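Local coordinates for VC0179-like protein (Escherichia coli, PDB 4XJ6) that probably joins nucleoside triphosphates into cyclic dinucleotides, as a bacterial homolog of cyclic GMP-AMP synthase that uses magnesium ions, at residues Pro2-Ser10 / Ala376-Leu386. Numbering follows the deposited sequence.
Sequences PWDFNNYYS and AEQSESREEAL
W3 donates twice to main-chain carbonyls at and just after the end of helix 357-377, E377 O and S379 O. Its backbone N gives a nearly straight hydrogen bond of 2.9 Å to E377 O, arriving in the carbonyl plane on a lone pair. The indole NE1 reaches S379 O at 2.7 Å in a more bent bond (141° at the hydrogen), with the donor tilted from the carbonyl plane. CG anti to the carbonyl carbon (chi1 -62°) turns the NE1 edge of the indole to this acceptor. S379 OG bonds to A375 O, and S381 OG, the N-cap of helix 382-393, accepts from E384 N (3.0 Å). R382 CB packs over one indole face, and the arginine's NH1 is taken by I403 O. A385 CB makes an off-centre CH-pi contact with the five-membered ring and also touches F5 CZ at 3.9 Å; F5 CZ meets A376 CB as well. Farther along, L386 CD1 abuts the edge of the Y8 ring at CE1 (3.6 Å), while Y8 OH bonds to N390. E377 lays CG against P2 CB and sends OE1 to K323 in a salt bridge. The chemistry thus implies that main-chain acceptors fix the N-terminal strand, paired with strand 404-405, to the interhelical turn, with apolar contacts alongside.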
loop_
_atom_site.group_PDB
_atom_site.type_symbol
_atom_site.label_atom_id
_atom_site.label_comp_id
_atom_site.label_asym_id
_atom_site.label_seq_id
_atom_site.Cartn_x
_atom_site.Cartn_y
_atom_site.Cartn_z
ATOM N N PRO A 2 -0.405 -12.855 36.991
ATOM C CA PRO A 2 0.131 -12.282 35.753
ATOM C C PRO A 2 -0.613 -11.015 35.336
ATOM O O PRO A 2 -1.711 -10.745 35.827
ATOM C CB PRO A 2 -0.075 -13.398 34.729
ATOM C CG PRO A 2 -1.195 -14.219 35.277
ATOM C CD PRO A 2 -1.035 -14.169 36.768
ATOM N N TRP A 3 -0.014 -10.242 34.436
ATOM C CA TRP A 3 -0.590 -8.964 34.033
ATOM C C TRP A 3 -1.522 -9.084 32.835
ATOM O O TRP A 3 -1.258 -9.833 31.896
ATOM C CB TRP A 3 0.516 -7.960 33.709
ATOM C CG TRP A 3 1.409 -7.641 34.867
ATOM C CD1 TRP A 3 2.708 -8.018 35.024
ATOM C CD2 TRP A 3 1.068 -6.877 36.030
ATOM N NE1 TRP A 3 3.200 -7.538 36.209
ATOM C CE2 TRP A 3 2.213 -6.836 36.847
ATOM C CE3 TRP A 3 -0.094 -6.229 36.459
ATOM C CZ2 TRP A 3 2.233 -6.167 38.070
ATOM C CZ3 TRP A 3 -0.075 -5.566 37.674
ATOM C CH2 TRP A 3 1.082 -5.540 38.466
ATOM N N ASP A 4 -2.617 -8.332 32.881
ATOM C CA ASP A 4 -3.535 -8.225 31.755
ATOM C C ASP A 4 -3.182 -6.979 30.948
ATOM O O ASP A 4 -2.859 -5.936 31.516
ATOM C CB ASP A 4 -4.987 -8.175 32.245
ATOM C CG ASP A 4 -5.987 -8.011 31.114
ATOM O OD1 ASP A 4 -5.658 -8.347 29.957
ATOM O OD2 ASP A 4 -7.114 -7.552 31.387
ATOM N N PHE A 5 -3.231 -7.095 29.624
ATOM C CA PHE A 5 -2.813 -6.003 28.749
ATOM C C PHE A 5 -3.949 -5.467 27.878
ATOM O O PHE A 5 -3.704 -4.726 26.927
ATOM C CB PHE A 5 -1.647 -6.453 27.859
ATOM C CG PHE A 5 -0.337 -6.571 28.586
ATOM C CD1 PHE A 5 0.448 -5.451 28.803
ATOM C CD2 PHE A 5 0.112 -7.798 29.049
ATOM C CE1 PHE A 5 1.654 -5.551 29.471
ATOM C CE2 PHE A 5 1.319 -7.903 29.718
ATOM C CZ PHE A 5 2.090 -6.776 29.928
ATOM N N ASN A 6 -5.185 -5.833 28.207
ATOM C CA ASN A 6 -6.346 -5.413 27.423
ATOM C C ASN A 6 -6.498 -3.895 27.326
ATOM O O ASN A 6 -6.894 -3.367 26.283
ATOM C CB ASN A 6 -7.622 -6.020 28.007
ATOM C CG ASN A 6 -7.784 -7.485 27.650
ATOM O OD1 ASN A 6 -7.321 -7.935 26.603
ATOM N ND2 ASN A 6 -8.446 -8.237 28.523
ATOM N N ASN A 7 -6.182 -3.198 28.411
ATOM C CA ASN A 7 -6.231 -1.739 28.419
ATOM C C ASN A 7 -4.988 -1.123 27.783
ATOM O O ASN A 7 -5.058 -0.042 27.201
ATOM C CB ASN A 7 -6.416 -1.211 29.844
ATOM C CG ASN A 7 -7.879 -1.084 30.230
ATOM O OD1 ASN A 7 -8.521 -0.071 29.951
ATOM N ND2 ASN A 7 -8.414 -2.116 30.871
ATOM N N TYR A 8 -3.856 -1.810 27.904
ATOM C CA TYR A 8 -2.641 -1.413 27.201
ATOM C C TYR A 8 -2.935 -1.341 25.710
ATOM O O TYR A 8 -2.520 -0.408 25.024
ATOM C CB TYR A 8 -1.505 -2.401 27.484
ATOM C CG TYR A 8 -0.306 -2.274 26.561
ATOM C CD1 TYR A 8 0.772 -1.466 26.896
ATOM C CD2 TYR A 8 -0.250 -2.973 25.361
ATOM C CE1 TYR A 8 1.869 -1.350 26.060
ATOM C CE2 TYR A 8 0.841 -2.861 24.516
ATOM C CZ TYR A 8 1.899 -2.048 24.873
ATOM O OH TYR A 8 2.990 -1.932 24.041
ATOM N N TYR A 9 -3.676 -2.331 25.225
ATOM C CA TYR A 9 -3.983 -2.448 23.805
ATOM C C TYR A 9 -5.063 -1.476 23.326
ATOM O O TYR A 9 -4.909 -0.835 22.283
ATOM C CB TYR A 9 -4.422 -3.882 23.477
ATOM C CG TYR A 9 -3.294 -4.892 23.416
ATOM C CD1 TYR A 9 -2.250 -4.744 22.511
ATOM C CD2 TYR A 9 -3.292 -6.011 24.239
ATOM C CE1 TYR A 9 -1.227 -5.666 22.443
ATOM C CE2 TYR A 9 -2.270 -6.943 24.180
ATOM C CZ TYR A 9 -1.241 -6.765 23.278
ATOM O OH TYR A 9 -0.217 -7.681 23.204
ATOM N N SER A 10 -6.151 -1.365 24.082
ATOM C CA SER A 10 -7.380 -0.782 23.548
ATOM C C SER A 10 -7.930 0.451 24.266
ATOM O O SER A 10 -8.981 0.959 23.874
ATOM C CB SER A 10 -8.470 -1.851 23.531
ATOM O OG SER A 10 -8.772 -2.261 24.851
ATOM N N ALA A 376 6.593 -10.087 29.614
ATOM C CA ALA A 376 5.845 -8.914 30.047
ATOM C C ALA A 376 4.738 -9.322 31.011
ATOM O O ALA A 376 4.578 -8.732 32.080
ATOM C CB ALA A 376 5.264 -8.181 28.848
ATOM N N GLU A 377 3.978 -10.336 30.610
ATOM C CA GLU A 377 2.894 -10.892 31.408
ATOM C C GLU A 377 3.362 -11.339 32.792
ATOM O O GLU A 377 2.632 -11.218 33.779
ATOM C CB GLU A 377 2.266 -12.063 30.647
ATOM C CG GLU A 377 1.327 -12.926 31.458
ATOM C CD GLU A 377 0.694 -14.020 30.623
ATOM O OE1 GLU A 377 0.136 -13.707 29.548
ATOM O OE2 GLU A 377 0.758 -15.195 31.039
ATOM N N GLN A 378 4.591 -11.838 32.859
ATOM C CA GLN A 378 5.126 -12.394 34.096
ATOM C C GLN A 378 6.164 -11.484 34.750
ATOM O O GLN A 378 6.853 -11.893 35.684
ATOM C CB GLN A 378 5.728 -13.773 33.828
ATOM C CG GLN A 378 4.689 -14.833 33.494
ATOM C CD GLN A 378 5.285 -16.032 32.787
ATOM O OE1 GLN A 378 5.803 -15.918 31.677
ATOM N NE2 GLN A 378 5.215 -17.193 33.427
ATOM N N SER A 379 6.273 -10.253 34.256
ATOM C CA SER A 379 7.137 -9.255 34.878
ATOM C C SER A 379 6.682 -8.987 36.306
ATOM O O SER A 379 5.484 -8.929 36.586
ATOM C CB SER A 379 7.141 -7.955 34.075
ATOM O OG SER A 379 7.714 -8.144 32.794
ATOM N N GLU A 380 7.641 -8.822 37.209
ATOM C CA GLU A 380 7.336 -8.667 38.625
ATOM C C GLU A 380 6.692 -7.317 38.930
ATOM O O GLU A 380 5.801 -7.226 39.773
ATOM C CB GLU A 380 8.604 -8.850 39.461
ATOM C CG GLU A 380 8.450 -9.839 40.604
ATOM C CD GLU A 380 9.746 -10.561 40.916
ATOM O OE1 GLU A 380 10.629 -9.952 41.555
ATOM O OE2 GLU A 380 9.884 -11.735 40.511
ATOM N N SER A 381 7.144 -6.271 38.244
ATOM C CA SER A 381 6.589 -4.938 38.456
ATOM C C SER A 381 5.792 -4.471 37.244
ATOM O O SER A 381 5.938 -5.004 36.144
ATOM C CB SER A 381 7.696 -3.930 38.773
ATOM O OG SER A 381 8.093 -3.224 37.612
ATOM N N ARG A 382 4.957 -3.462 37.461
ATOM C CA ARG A 382 4.080 -2.932 36.425
ATOM C C ARG A 382 4.844 -2.123 35.380
ATOM O O ARG A 382 4.546 -2.202 34.186
ATOM C CB ARG A 382 2.989 -2.075 37.067
ATOM C CG ARG A 382 2.061 -1.387 36.092
ATOM C CD ARG A 382 0.637 -1.369 36.625
ATOM N NE ARG A 382 0.584 -1.349 38.085
ATOM C CZ ARG A 382 -0.541 -1.259 38.789
ATOM N NH1 ARG A 382 -1.713 -1.173 38.169
ATOM N NH2 ARG A 382 -0.497 -1.249 40.115
ATOM N N GLU A 383 5.830 -1.351 35.826
ATOM C CA GLU A 383 6.634 -0.561 34.902
ATOM C C GLU A 383 7.537 -1.480 34.087
ATOM O O GLU A 383 7.898 -1.166 32.953
ATOM C CB GLU A 383 7.468 0.487 35.648
ATOM C CG GLU A 383 8.688 -0.062 36.371
ATOM C CD GLU A 383 9.674 1.027 36.745
ATOM O OE1 GLU A 383 9.330 2.217 36.585
ATOM O OE2 GLU A 383 10.793 0.695 37.190
ATOM N N GLU A 384 7.888 -2.620 34.672
ATOM C CA GLU A 384 8.728 -3.600 34.002
ATOM C C GLU A 384 7.951 -4.286 32.886
ATOM O O GLU A 384 8.506 -4.605 31.833
ATOM C CB GLU A 384 9.250 -4.632 35.001
ATOM C CG GLU A 384 10.056 -5.745 34.370
ATOM C CD GLU A 384 10.419 -6.837 35.352
ATOM O OE1 GLU A 384 10.405 -6.577 36.575
ATOM O OE2 GLU A 384 10.716 -7.961 34.896
ATOM N N ALA A 385 6.663 -4.506 33.126
ATOM C CA ALA A 385 5.790 -5.128 32.140
ATOM C C ALA A 385 5.653 -4.243 30.909
ATOM O O ALA A 385 5.672 -4.728 29.778
ATOM C CB ALA A 385 4.422 -5.413 32.749
ATOM N N LEU A 386 5.521 -2.941 31.142
ATOM C CA LEU A 386 5.355 -1.979 30.058
ATOM C C LEU A 386 6.595 -1.912 29.180
ATOM O O LEU A 386 6.500 -2.012 27.958
ATOM C CB LEU A 386 5.039 -0.591 30.615
ATOM C CG LEU A 386 5.022 0.539 29.585
ATOM C CD1 LEU A 386 3.925 0.315 28.551
ATOM C CD2 LEU A 386 4.857 1.887 30.268
#